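Local coordinates for penicillin-binding protein 2B (Streptococcus pneumoniae, PDB 2WAD) that probably cross-links the peptides of adjacent glycan strands in cell-wall peptidoglycan as a penicillin-binding transpeptidase of the elongasome, at residues Y447-A452 with N515-F520; V387-T392 with S443-V448; I393-E398 with R479-E484; S473-L478 with A510-N515; L408-I413 with F432-V437. All coordinates share one frame; numbering follows the deposited sequence.

Contact 1 (Y447-A452 with N515-F520); sequences YVVQTA and NAFGQF. Unlike the reference sequence in segment 447-452: Val-448 (reference Met).
The carbonyl oxygen of Ala-516 is where this loop meets helix 445-455: Thr-392 OG1, from helix 389-398, gives it a hydrogen bond, and Val-448 CG2 lies against the same Ala-516 O at 3.8 Å. The CG2 methyl of Val-448 sits between its own backbone N and carbonyl carbon (chi1 -73° for CG1), which lets it reach the loop backbone and also rest on Phe-517 CB at 3.9 Å. One turn further along the helix, the methyl carbon CB of Ala-452 faces the methyl carbon CB of Ala-516 at 3.9 Å. No hydrogen bond joins the two segments; van der Waals contacts do.

The loop owes its shape to a Schellman motif that closes helix 509-515. Gly-518, with positive phi, is the C-prime residue; its N bonds to Asn-515 O and Gln-519 N reaches back to Thr-514 O. The turn this makes holds Ala-516 and Phe-517 against helix 445-455, within the helical part of the transpeptidase domain.

Phe-517 runs side by side with Val-449, both pointing the same way. Val-449 CG2 approaches the ring obliquely, 3.7 Å from Phe-517 CD1 and nearly as close to CE1. Beyond, Phe-517 also touches Lys-389, and its side chain comes within about 5 Å of that of Ser-386, the inferred acyl-ester serine. Inside the helix, Tyr-447 O takes two bonds from opposite faces of its plane, one from Thr-451 N at 3.0 Å and one from Thr-451 OG1 at 2.8 Å.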
# COMPACT_ATOMS: atom_id res chain seq x y z
N TYR A 447 15.08 -34.10 -0.88
CA TYR A 447 16.27 -33.35 -0.45
C TYR A 447 15.94 -32.37 0.69
O TYR A 447 16.72 -32.25 1.66
CB TYR A 447 16.88 -32.60 -1.64
CG TYR A 447 18.31 -32.11 -1.42
CD1 TYR A 447 19.39 -32.92 -1.74
CD2 TYR A 447 18.57 -30.86 -0.86
CE1 TYR A 447 20.69 -32.50 -1.52
CE2 TYR A 447 19.87 -30.44 -0.62
CZ TYR A 447 20.92 -31.26 -0.96
OH TYR A 447 22.22 -30.88 -0.75
N VAL A 448 14.79 -31.68 0.59
CA VAL A 448 14.44 -30.63 1.52
C VAL A 448 13.81 -31.17 2.80
O VAL A 448 13.90 -30.54 3.84
CB VAL A 448 13.52 -29.53 0.93
CG1 VAL A 448 14.29 -28.63 -0.05
CG2 VAL A 448 12.26 -30.12 0.30
N VAL A 449 13.13 -32.31 2.70
CA VAL A 449 12.58 -32.98 3.86
C VAL A 449 13.70 -33.59 4.73
O VAL A 449 13.68 -33.48 5.96
CB VAL A 449 11.53 -34.04 3.45
CG1 VAL A 449 11.16 -34.90 4.65
CG2 VAL A 449 10.26 -33.36 2.94
N GLN A 450 14.68 -34.22 4.10
CA GLN A 450 15.88 -34.67 4.81
C GLN A 450 16.66 -33.50 5.41
O GLN A 450 17.08 -33.57 6.55
CB GLN A 450 16.77 -35.52 3.89
CG GLN A 450 16.24 -36.92 3.66
CD GLN A 450 17.07 -37.73 2.67
OE1 GLN A 450 17.79 -38.65 3.07
NE2 GLN A 450 16.94 -37.43 1.38
N THR A 451 16.83 -32.41 4.67
CA THR A 451 17.40 -31.20 5.24
C THR A 451 16.67 -30.69 6.48
O THR A 451 17.34 -30.43 7.49
CB THR A 451 17.49 -30.04 4.23
OG1 THR A 451 18.32 -30.43 3.13
CG2 THR A 451 18.09 -28.81 4.88
N ALA A 452 15.35 -30.54 6.41
CA ALA A 452 14.57 -30.12 7.59
C ALA A 452 14.71 -31.07 8.79
O ALA A 452 14.91 -30.62 9.92
CB ALA A 452 13.07 -29.94 7.26
N ASN A 515 6.12 -27.30 5.64
CA ASN A 515 6.61 -25.92 5.48
C ASN A 515 7.88 -25.93 4.66
O ASN A 515 8.13 -25.02 3.87
CB ASN A 515 6.83 -25.25 6.85
CG ASN A 515 6.62 -23.74 6.81
OD1 ASN A 515 5.88 -23.22 5.98
ND2 ASN A 515 7.26 -23.04 7.75
N ALA A 516 8.66 -27.00 4.80
CA ALA A 516 9.95 -27.16 4.12
C ALA A 516 9.87 -27.23 2.59
O ALA A 516 10.84 -26.94 1.88
CB ALA A 516 10.70 -28.38 4.65
N PHE A 517 8.71 -27.63 2.07
CA PHE A 517 8.52 -27.61 0.63
C PHE A 517 7.33 -26.72 0.26
O PHE A 517 6.71 -26.87 -0.79
CB PHE A 517 8.49 -29.04 0.02
CG PHE A 517 7.46 -29.98 0.62
CD1 PHE A 517 7.82 -30.87 1.63
CD2 PHE A 517 6.16 -30.04 0.13
CE1 PHE A 517 6.91 -31.77 2.18
CE2 PHE A 517 5.21 -30.94 0.68
CZ PHE A 517 5.59 -31.81 1.72
N GLY A 518 7.01 -25.77 1.14
CA GLY A 518 6.12 -24.68 0.80
C GLY A 518 4.64 -25.04 0.80
O GLY A 518 3.86 -24.49 0.01
N GLN A 519 4.25 -25.94 1.70
CA GLN A 519 2.85 -26.27 1.87
C GLN A 519 2.40 -26.01 3.31
O GLN A 519 1.64 -26.78 3.86
CB GLN A 519 2.55 -27.73 1.50
CG GLN A 519 2.85 -28.12 0.04
CD GLN A 519 1.92 -27.47 -0.97
OE1 GLN A 519 2.35 -27.03 -2.04
NE2 GLN A 519 0.63 -27.43 -0.65
N PHE A 520 2.82 -24.92 3.94
CA PHE A 520 2.24 -24.61 5.26
C PHE A 520 2.06 -23.10 5.37
O PHE A 520 0.97 -22.60 5.15
CB PHE A 520 3.02 -25.24 6.44
CG PHE A 520 2.33 -25.10 7.78
CD1 PHE A 520 1.05 -25.60 7.97
CD2 PHE A 520 2.93 -24.43 8.83
CE1 PHE A 520 0.39 -25.45 9.19
CE2 PHE A 520 2.28 -24.28 10.05
CZ PHE A 520 1.00 -24.78 10.23

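Contact 2 (V387-T392 with S443-V448); sequences VVKAAT and SSNAYV. Unlike the reference sequence in segment 443-448: Ala-446 (reference Thr), Val-448 (reference Met).
Lys-389 meets Ser-443 and Asn-445 in an arrangement consistent with the SxxK and SxN motifs of the penicillin-binding transpeptidases, beside Ser-386, the inferred acyl-ester serine. The polar part centres on Lys-389 NZ, which has four oxygens around it: Asn-445 OD1 at 2.6 Å, Ser-443 O at 2.9 Å, Ser-443 OG at 3.1 Å, and Ser-386 OG. All four are hydrogen-bonded to it, more than its N-H groups can each serve singly, so at least one bond is shared or turned round. The amine stands above the plane of both carbonyls, 43° out for Asn-445 and 70° out for Ser-443. Extended beyond CG, the lysine carries NZ across from helix 389-398 to the turn before helix 445-455. Ser-443 OG is shared further, with Lys-615 NZ and Ser-386 OG.

Apolar contact lies lower on the lysine chain. Val-448 crosses it at about a right angle, its CG1 4.1 Å from Lys-389 CB, and the same methyl is 4.0 Å from Thr-392 CB.

The second helix start is held by capping: Ser-444 is the N-cap, and Asp-410 OD2 bonds its hydroxyl in turn. Tyr-447 N donates to Ser-444 OG over 3.1 Å, at an angle of 155°.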
# COMPACT_ATOMS: atom_id res chain seq x y z
N VAL A 387 8.52 -23.16 -5.13
CA VAL A 387 9.42 -22.03 -5.35
C VAL A 387 10.38 -21.85 -4.17
O VAL A 387 11.52 -21.50 -4.36
CB VAL A 387 8.68 -20.74 -5.68
CG1 VAL A 387 7.94 -20.91 -7.02
CG2 VAL A 387 7.68 -20.38 -4.56
N VAL A 388 9.93 -22.16 -2.96
CA VAL A 388 10.68 -21.82 -1.76
C VAL A 388 11.83 -22.77 -1.43
O VAL A 388 12.49 -22.57 -0.43
CB VAL A 388 9.78 -21.77 -0.49
CG1 VAL A 388 8.59 -20.80 -0.66
CG2 VAL A 388 9.37 -23.17 -0.07
N LYS A 389 12.09 -23.77 -2.27
CA LYS A 389 13.04 -24.80 -1.91
C LYS A 389 14.47 -24.32 -1.69
O LYS A 389 15.23 -24.89 -0.90
CB LYS A 389 12.93 -25.99 -2.87
CG LYS A 389 11.66 -26.79 -2.62
CD LYS A 389 11.45 -27.91 -3.63
CE LYS A 389 10.19 -28.67 -3.26
NZ LYS A 389 9.77 -29.77 -4.19
N ALA A 390 14.85 -23.24 -2.37
CA ALA A 390 16.16 -22.62 -2.18
C ALA A 390 16.35 -22.01 -0.78
O ALA A 390 17.49 -21.95 -0.28
CB ALA A 390 16.38 -21.56 -3.21
N ALA A 391 15.26 -21.56 -0.16
CA ALA A 391 15.38 -21.01 1.19
C ALA A 391 15.58 -22.14 2.20
O ALA A 391 16.33 -21.98 3.17
CB ALA A 391 14.19 -20.10 1.55
N THR A 392 14.94 -23.28 1.98
CA THR A 392 15.12 -24.43 2.87
C THR A 392 16.52 -25.01 2.86
O THR A 392 17.05 -25.37 3.91
CB THR A 392 14.17 -25.58 2.53
OG1 THR A 392 12.83 -25.06 2.44
CG2 THR A 392 14.23 -26.64 3.60
N SER A 443 13.18 -30.27 -8.47
CA SER A 443 12.19 -29.97 -7.44
C SER A 443 11.99 -31.16 -6.50
O SER A 443 10.87 -31.56 -6.24
CB SER A 443 10.86 -29.48 -8.02
OG SER A 443 10.13 -28.68 -7.09
N SER A 444 13.10 -31.70 -6.02
CA SER A 444 13.05 -32.86 -5.15
C SER A 444 12.49 -32.51 -3.77
O SER A 444 13.05 -31.66 -3.07
CB SER A 444 14.46 -33.42 -4.97
OG SER A 444 14.50 -34.31 -3.87
N ASN A 445 11.40 -33.16 -3.38
CA ASN A 445 10.98 -33.08 -1.98
C ASN A 445 11.90 -33.87 -1.02
O ASN A 445 12.04 -33.48 0.14
CB ASN A 445 9.54 -33.55 -1.79
CG ASN A 445 8.50 -32.54 -2.25
OD1 ASN A 445 8.75 -31.33 -2.36
ND2 ASN A 445 7.29 -33.03 -2.48
N ALA A 446 12.51 -34.96 -1.48
CA ALA A 446 13.36 -35.78 -0.60
C ALA A 446 14.51 -34.97 -0.04
O ALA A 446 14.91 -35.15 1.12
CB ALA A 446 13.91 -37.01 -1.32
N TYR A 447 15.08 -34.10 -0.88
CA TYR A 447 16.27 -33.35 -0.45
C TYR A 447 15.94 -32.37 0.69
O TYR A 447 16.72 -32.25 1.66
CB TYR A 447 16.88 -32.60 -1.64
CG TYR A 447 18.31 -32.11 -1.42
CD1 TYR A 447 19.39 -32.92 -1.74
CD2 TYR A 447 18.57 -30.86 -0.86
CE1 TYR A 447 20.69 -32.50 -1.52
CE2 TYR A 447 19.87 -30.44 -0.62
CZ TYR A 447 20.92 -31.26 -0.96
OH TYR A 447 22.22 -30.88 -0.75
N VAL A 448 14.79 -31.68 0.59
CA VAL A 448 14.44 -30.63 1.52
C VAL A 448 13.81 -31.17 2.80
O VAL A 448 13.90 -30.54 3.84
CB VAL A 448 13.52 -29.53 0.93
CG1 VAL A 448 14.29 -28.63 -0.05
CG2 VAL A 448 12.26 -30.12 0.30

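Contact 3 (I393-E398 with R479-E484); sequences ISSGWE and RSTFGE
Thr-481 and Glu-398 point at each other from opposite directions, and the threonine hydroxyl is the hub of the contact. Thr-481 OG1 donates to Glu-398 OE2 at 2.7 Å, meeting that oxygen on its syn side but 31° out of the carboxylate plane. Ser-395 comes in from the neighbouring turn and donates from OG to Thr-481 OG1 at 2.9 Å. The carbonyl of Lys-477 is a further partner of this hydroxyl and would have to share its one proton. Thr-481 holds OG1 anti to the carbonyl carbon, which turns the oxygen to the glutamate and swings the CG2 methyl over to Ser-394, 3.9 Å from Ser-394 CB.

This is a steep helix crossing: the axes of 393-398 and 479-484 run 117° apart in direction and approach to 9.1 Å. Small side chains stand where the backbones come nearest, with Ser-395 CA and Thr-481 CA 5.6 Å apart. The crossing joins two helices of the transpeptidase domain away from its annotated sites.

At the end of helix 389-398 the extended side chains of Glu-398 and Glu-484 also meet from opposite directions, their carboxylate planes 33° apart. Glu-398 OE1 and Glu-484 OE1 lie 2.6 Å from each other, a spacing at which one acid probably carries a proton and donates it. Glu-484 OE2 is bound by the backbone N of Asn-575. Alongside, Ser-394 OG turns to partners elsewhere, Ala-390 O and Tyr-485 OH.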
# COMPACT_ATOMS: atom_id res chain seq x y z
N ILE A 393 17.09 -25.14 1.66
CA ILE A 393 18.49 -25.49 1.54
C ILE A 393 19.38 -24.47 2.25
O ILE A 393 20.35 -24.83 2.91
CB ILE A 393 18.91 -25.67 0.05
CG1 ILE A 393 18.07 -26.77 -0.60
CG2 ILE A 393 20.35 -26.15 -0.07
CD1 ILE A 393 18.24 -26.89 -2.13
N SER A 394 19.08 -23.19 2.11
CA SER A 394 19.89 -22.18 2.80
C SER A 394 19.89 -22.47 4.32
O SER A 394 20.92 -22.41 4.98
CB SER A 394 19.34 -20.78 2.55
OG SER A 394 19.39 -20.43 1.17
N SER A 395 18.72 -22.78 4.86
CA SER A 395 18.60 -23.09 6.27
C SER A 395 19.44 -24.30 6.66
O SER A 395 19.96 -24.35 7.76
CB SER A 395 17.13 -23.29 6.64
OG SER A 395 16.93 -23.10 8.03
N GLY A 396 19.55 -25.27 5.74
CA GLY A 396 20.43 -26.41 5.89
C GLY A 396 21.90 -26.03 6.01
O GLY A 396 22.61 -26.58 6.85
N TRP A 397 22.38 -25.11 5.18
CA TRP A 397 23.74 -24.60 5.31
C TRP A 397 23.95 -23.84 6.63
O TRP A 397 24.95 -24.07 7.29
CB TRP A 397 24.11 -23.71 4.12
CG TRP A 397 24.32 -24.47 2.84
CD1 TRP A 397 24.98 -25.66 2.69
CD2 TRP A 397 23.88 -24.10 1.53
NE1 TRP A 397 24.98 -26.05 1.39
CE2 TRP A 397 24.31 -25.11 0.65
CE3 TRP A 397 23.17 -23.01 1.01
CZ2 TRP A 397 24.04 -25.08 -0.72
CZ3 TRP A 397 22.89 -22.97 -0.35
CH2 TRP A 397 23.33 -24.01 -1.20
N GLU A 398 23.02 -22.95 7.00
CA GLU A 398 23.14 -22.13 8.21
C GLU A 398 23.24 -22.92 9.50
O GLU A 398 24.00 -22.56 10.39
CB GLU A 398 22.04 -21.07 8.35
CG GLU A 398 21.96 -20.13 7.18
CD GLU A 398 20.79 -19.20 7.27
OE1 GLU A 398 20.86 -18.10 6.66
OE2 GLU A 398 19.78 -19.55 7.92
N ARG A 479 11.84 -20.89 9.82
CA ARG A 479 11.11 -19.65 9.59
C ARG A 479 12.00 -18.41 9.67
O ARG A 479 11.75 -17.36 9.04
CB ARG A 479 9.92 -19.50 10.54
CG ARG A 479 8.76 -20.49 10.35
CD ARG A 479 7.63 -20.21 11.36
NE ARG A 479 6.34 -20.72 10.89
CZ ARG A 479 5.32 -21.06 11.68
NH1 ARG A 479 5.42 -20.94 13.00
NH2 ARG A 479 4.19 -21.50 11.14
N SER A 480 13.09 -18.54 10.42
CA SER A 480 14.06 -17.45 10.49
C SER A 480 14.81 -17.29 9.18
O SER A 480 14.96 -16.17 8.67
CB SER A 480 14.98 -17.60 11.71
OG SER A 480 16.19 -16.88 11.55
N THR A 481 15.32 -18.40 8.64
CA THR A 481 15.85 -18.33 7.27
C THR A 481 14.83 -17.81 6.25
O THR A 481 15.15 -16.93 5.47
CB THR A 481 16.35 -19.70 6.78
OG1 THR A 481 17.20 -20.26 7.80
CG2 THR A 481 17.14 -19.52 5.48
N PHE A 482 13.63 -18.38 6.21
CA PHE A 482 12.57 -17.85 5.35
C PHE A 482 12.41 -16.32 5.48
O PHE A 482 12.41 -15.61 4.47
CB PHE A 482 11.24 -18.56 5.68
CG PHE A 482 11.17 -20.00 5.20
CD1 PHE A 482 12.04 -20.49 4.24
CD2 PHE A 482 10.20 -20.86 5.69
CE1 PHE A 482 11.96 -21.81 3.80
CE2 PHE A 482 10.09 -22.17 5.23
CZ PHE A 482 10.99 -22.67 4.29
N GLY A 483 12.31 -15.82 6.71
CA GLY A 483 12.28 -14.38 6.98
C GLY A 483 13.46 -13.59 6.43
O GLY A 483 13.29 -12.44 6.00
N GLU A 484 14.65 -14.19 6.37
CA GLU A 484 15.79 -13.54 5.72
C GLU A 484 15.56 -13.20 4.24
O GLU A 484 16.27 -12.37 3.67
CB GLU A 484 17.04 -14.40 5.82
CG GLU A 484 17.63 -14.51 7.22
CD GLU A 484 18.93 -15.31 7.19
OE1 GLU A 484 18.87 -16.54 7.20
OE2 GLU A 484 20.01 -14.70 7.12

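Contact 4 (S473-L478 with A510-N515); sequences SAMGKL and ANFITN. Unlike the reference sequence in segment 473-478: Gly-476 (reference Glu). Unlike the reference sequence in segment 510-515: Phe-512 (reference Tyr).
A methionine sulfur sits in the plane of a phenylalanine ring, at its edge: Met-475 SD is 5.3 Å from the centroid of the Phe-512 ring and 89° off the ring normal. The two side chains slide past each other in opposite directions, so that while the sulfur passes the ring, the methyl beyond it arrives at the opposite backbone, with Met-475 CE 3.5 Å from Phe-512 CA. Bends at chi2 (63°) and chi3 bring CE to that backbone.

The Met-aromatic contact lies between two helices running nearly the same way, 473-478 and 510-515, whose axes are 10.4 Å apart. Phe-512 reaches across between them, its far end against Ala-474. There Ala-474 CB lies 3.7 Å from Phe-512 CZ, and the ring is also touched by Ala-452 and Leu-471, which places it in the helical core of the transpeptidase domain.

Lower down, Asn-515 takes over from the ring. Its amide nitrogen ND2 lies 3.7 Å from Met-475 SD, the two side chains crossing at about a right angle. Leu-478 CD2 meets the same amide, 3.9 Å from Asn-515 ND2, and also packs near Phe-512 CE1 at 4.2 Å. On the other side of the amide group, Asn-515 OD1 accepts from the backbone N of Asp-521.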
# COMPACT_ATOMS: atom_id res chain seq x y z
N SER A 473 12.17 -25.41 18.26
CA SER A 473 13.49 -24.88 17.93
C SER A 473 13.70 -24.94 16.41
O SER A 473 14.08 -23.94 15.78
CB SER A 473 14.50 -25.75 18.68
OG SER A 473 15.81 -25.62 18.17
N ALA A 474 13.40 -26.11 15.84
CA ALA A 474 13.55 -26.37 14.41
C ALA A 474 12.66 -25.49 13.52
O ALA A 474 13.16 -24.85 12.60
CB ALA A 474 13.32 -27.83 14.12
N MET A 475 11.36 -25.44 13.82
CA MET A 475 10.43 -24.56 13.11
C MET A 475 10.87 -23.10 13.20
O MET A 475 10.74 -22.34 12.24
CB MET A 475 9.00 -24.76 13.63
CG MET A 475 7.94 -23.97 12.85
SD MET A 475 7.79 -24.43 11.11
CE MET A 475 6.11 -25.10 11.10
N GLY A 476 11.44 -22.71 14.33
CA GLY A 476 11.96 -21.34 14.46
C GLY A 476 13.14 -21.05 13.56
O GLY A 476 13.28 -19.95 13.00
N LYS A 477 14.03 -22.02 13.43
CA LYS A 477 15.22 -21.84 12.60
C LYS A 477 14.88 -21.79 11.11
O LYS A 477 15.49 -21.02 10.36
CB LYS A 477 16.23 -22.95 12.85
CG LYS A 477 16.99 -22.84 14.17
CD LYS A 477 17.83 -24.10 14.39
CE LYS A 477 18.48 -24.09 15.77
NZ LYS A 477 19.62 -25.05 15.88
N LEU A 478 13.95 -22.64 10.69
CA LEU A 478 13.45 -22.66 9.32
C LEU A 478 12.80 -21.32 8.99
O LEU A 478 13.17 -20.69 7.99
CB LEU A 478 12.45 -23.82 9.11
CG LEU A 478 11.91 -24.01 7.68
CD1 LEU A 478 13.00 -24.55 6.71
CD2 LEU A 478 10.69 -24.94 7.64
N ALA A 510 4.17 -32.64 11.31
CA ALA A 510 3.79 -32.75 9.90
C ALA A 510 3.78 -31.37 9.23
O ALA A 510 4.19 -31.24 8.06
CB ALA A 510 2.43 -33.49 9.72
N ASN A 511 3.34 -30.35 9.97
CA ASN A 511 3.36 -28.97 9.49
C ASN A 511 4.77 -28.42 9.20
O ASN A 511 5.00 -27.76 8.19
CB ASN A 511 2.67 -28.03 10.48
CG ASN A 511 1.18 -28.35 10.71
OD1 ASN A 511 0.47 -28.92 9.86
ND2 ASN A 511 0.71 -27.96 11.89
N PHE A 512 5.70 -28.66 10.13
CA PHE A 512 7.10 -28.29 9.96
C PHE A 512 7.65 -28.89 8.68
O PHE A 512 8.23 -28.17 7.86
CB PHE A 512 7.90 -28.78 11.19
CG PHE A 512 9.41 -28.77 11.00
CD1 PHE A 512 10.12 -27.59 10.87
CD2 PHE A 512 10.12 -29.97 10.96
CE1 PHE A 512 11.50 -27.59 10.73
CE2 PHE A 512 11.49 -29.98 10.81
CZ PHE A 512 12.19 -28.80 10.68
N ILE A 513 7.47 -30.20 8.50
CA ILE A 513 7.89 -30.91 7.30
C ILE A 513 7.28 -30.30 6.03
O ILE A 513 8.02 -29.99 5.10
CB ILE A 513 7.56 -32.41 7.41
CG1 ILE A 513 8.44 -33.08 8.47
CG2 ILE A 513 7.74 -33.09 6.06
CD1 ILE A 513 9.98 -32.86 8.28
N THR A 514 5.96 -30.09 5.98
CA THR A 514 5.35 -29.47 4.80
C THR A 514 5.81 -28.03 4.57
O THR A 514 5.85 -27.58 3.42
CB THR A 514 3.80 -29.49 4.81
OG1 THR A 514 3.30 -28.91 6.03
CG2 THR A 514 3.25 -30.94 4.63
N ASN A 515 6.12 -27.30 5.64
CA ASN A 515 6.61 -25.92 5.48
C ASN A 515 7.88 -25.93 4.66
O ASN A 515 8.13 -25.02 3.87
CB ASN A 515 6.83 -25.25 6.85
CG ASN A 515 6.62 -23.74 6.81
OD1 ASN A 515 5.88 -23.22 5.98
ND2 ASN A 515 7.26 -23.04 7.75

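Contact 5 (L408-I413 with F432-V437); sequences LTDQPI and FPITAV. Unlike the reference sequence in segment 408-413: Pro-412 (reference Ser).
Leu-408 to Asp-410 and Phe-432 to Ile-434 form a two-stranded antiparallel sheet, strongly twisted, in the transpeptidase domain. Its backbone bonds come in two reciprocal pairs. Leu-408 N gives to Ile-434 O, and Ile-434 N returns a bond to Leu-408 O, each 2.9 Å. At the other end Asp-410 N bonds Phe-432 O at 2.8 Å, while Phe-432 N donates to Asp-410 O at 3.1 Å. Pro-433, which has no N-H, faces Thr-409 at the non-hydrogen-bonded position between them; its CA still makes a C-H...O contact with Leu-408 O.

Two oxygens have partners outside the strands: the side-chain Asp-410 OD2 bonds Tyr-425 OH and Ser-444 OG, and the backbone Thr-409 O accepts from Gln-450 NE2.

Among the side chains, Asp-410 and Phe-432 share one face with Ile-434. Phe-432 CG lies between its backbone N and carbonyl carbon (chi1 57°), which folds the ring back alongside the aspartate, both pointing the same way. The carboxylate is stacked on it, with planes 15° apart, and Asp-410 CG lies 3.8 Å from Phe-432 CZ. A CH-pi contact places Asp-410 CB over the ring face, 4.0 Å from the Phe-432 centroid and 19° off its normal.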
# COMPACT_ATOMS: atom_id res chain seq x y z
N LEU A 408 22.55 -36.30 -1.47
CA LEU A 408 21.68 -37.06 -0.60
C LEU A 408 21.00 -38.08 -1.51
O LEU A 408 21.11 -38.00 -2.73
CB LEU A 408 20.64 -36.15 0.08
CG LEU A 408 21.05 -35.06 1.09
CD1 LEU A 408 19.83 -34.30 1.65
CD2 LEU A 408 21.83 -35.62 2.24
N THR A 409 20.30 -39.03 -0.91
CA THR A 409 19.52 -39.98 -1.69
C THR A 409 18.10 -39.43 -1.82
O THR A 409 17.41 -39.17 -0.83
CB THR A 409 19.49 -41.36 -1.01
OG1 THR A 409 20.83 -41.81 -0.82
CG2 THR A 409 18.72 -42.39 -1.86
N ASP A 410 17.67 -39.27 -3.07
CA ASP A 410 16.26 -39.06 -3.35
C ASP A 410 15.57 -40.41 -3.21
O ASP A 410 15.88 -41.35 -3.94
CB ASP A 410 16.10 -38.50 -4.76
CG ASP A 410 14.72 -37.94 -5.00
OD1 ASP A 410 13.71 -38.68 -4.87
OD2 ASP A 410 14.64 -36.73 -5.30
N GLN A 411 14.65 -40.49 -2.24
CA GLN A 411 13.87 -41.69 -1.93
C GLN A 411 12.57 -41.20 -1.28
O GLN A 411 12.51 -40.06 -0.80
CB GLN A 411 14.64 -42.56 -0.92
CG GLN A 411 15.10 -41.74 0.29
CD GLN A 411 16.08 -42.47 1.19
OE1 GLN A 411 15.93 -43.67 1.42
NE2 GLN A 411 17.09 -41.76 1.69
N PRO A 412 11.53 -42.04 -1.27
CA PRO A 412 10.34 -41.64 -0.53
C PRO A 412 10.73 -41.48 0.94
O PRO A 412 11.62 -42.18 1.39
CB PRO A 412 9.37 -42.83 -0.68
CG PRO A 412 9.97 -43.73 -1.76
CD PRO A 412 11.43 -43.39 -1.86
N ILE A 413 10.09 -40.58 1.67
CA ILE A 413 10.47 -40.32 3.03
C ILE A 413 9.35 -40.89 3.87
O ILE A 413 8.21 -40.51 3.70
CB ILE A 413 10.56 -38.81 3.34
CG1 ILE A 413 11.57 -38.09 2.44
CG2 ILE A 413 10.72 -38.57 4.84
CD1 ILE A 413 12.91 -38.76 2.31
N PHE A 432 17.81 -42.57 -6.04
CA PHE A 432 19.02 -42.17 -6.74
C PHE A 432 19.69 -41.01 -6.03
O PHE A 432 19.06 -40.25 -5.30
CB PHE A 432 18.71 -41.82 -8.21
CG PHE A 432 17.68 -40.74 -8.36
CD1 PHE A 432 16.34 -41.06 -8.53
CD2 PHE A 432 18.05 -39.40 -8.31
CE1 PHE A 432 15.37 -40.06 -8.64
CE2 PHE A 432 17.09 -38.39 -8.43
CZ PHE A 432 15.74 -38.73 -8.58
N PRO A 433 21.01 -40.87 -6.23
CA PRO A 433 21.75 -39.76 -5.66
C PRO A 433 21.39 -38.45 -6.35
O PRO A 433 21.07 -38.44 -7.54
CB PRO A 433 23.21 -40.14 -5.91
CG PRO A 433 23.17 -41.06 -7.10
CD PRO A 433 21.82 -41.73 -7.11
N ILE A 434 21.42 -37.37 -5.56
CA ILE A 434 21.02 -36.04 -6.00
C ILE A 434 21.81 -34.97 -5.22
O ILE A 434 21.87 -35.00 -3.99
CB ILE A 434 19.47 -35.88 -5.89
CG1 ILE A 434 18.98 -34.69 -6.70
CG2 ILE A 434 18.99 -35.73 -4.44
CD1 ILE A 434 17.46 -34.59 -6.79
N THR A 435 22.44 -34.04 -5.94
CA THR A 435 23.12 -32.89 -5.36
C THR A 435 22.14 -31.74 -5.07
O THR A 435 20.95 -31.82 -5.36
CB THR A 435 24.20 -32.32 -6.30
OG1 THR A 435 23.59 -31.80 -7.50
CG2 THR A 435 25.28 -33.38 -6.65
N ALA A 436 22.66 -30.66 -4.50
CA ALA A 436 21.79 -29.55 -4.11
C ALA A 436 21.28 -28.85 -5.38
O ALA A 436 20.10 -28.48 -5.48
CB ALA A 436 22.52 -28.60 -3.18
N VAL A 437 22.16 -28.72 -6.36
CA VAL A 437 21.84 -28.12 -7.66
C VAL A 437 20.71 -28.91 -8.34
O VAL A 437 19.77 -28.31 -8.84
CB VAL A 437 23.08 -28.12 -8.57
CG1 VAL A 437 22.74 -27.63 -9.99
CG2 VAL A 437 24.24 -27.30 -7.96

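The chain opens contact 2 at 387-392, running into helix 389-398, whose later turns open contact 3. It then enters strand 408-410, and contact 5 closes its loop at 432-434, nested inside the loops of both contacts 2 and 3. Contact 2 closes at 443-448, crossing contact 3, and contact 1 opens right there, the two sharing Tyr-447 and Val-448. Helix 471-484 next opens contact 4, then closes contact 3, so these two cross; contact 3 crosses contact 1 as well. Finally helix 509-515 closes contact 4 inside the loop of contact 1, which ends directly after it. Together they tie four helices and the small sheet into one helical part of the transpeptidase domain; contacts 1 and 2 lie beside the inferred acyl-ester serine.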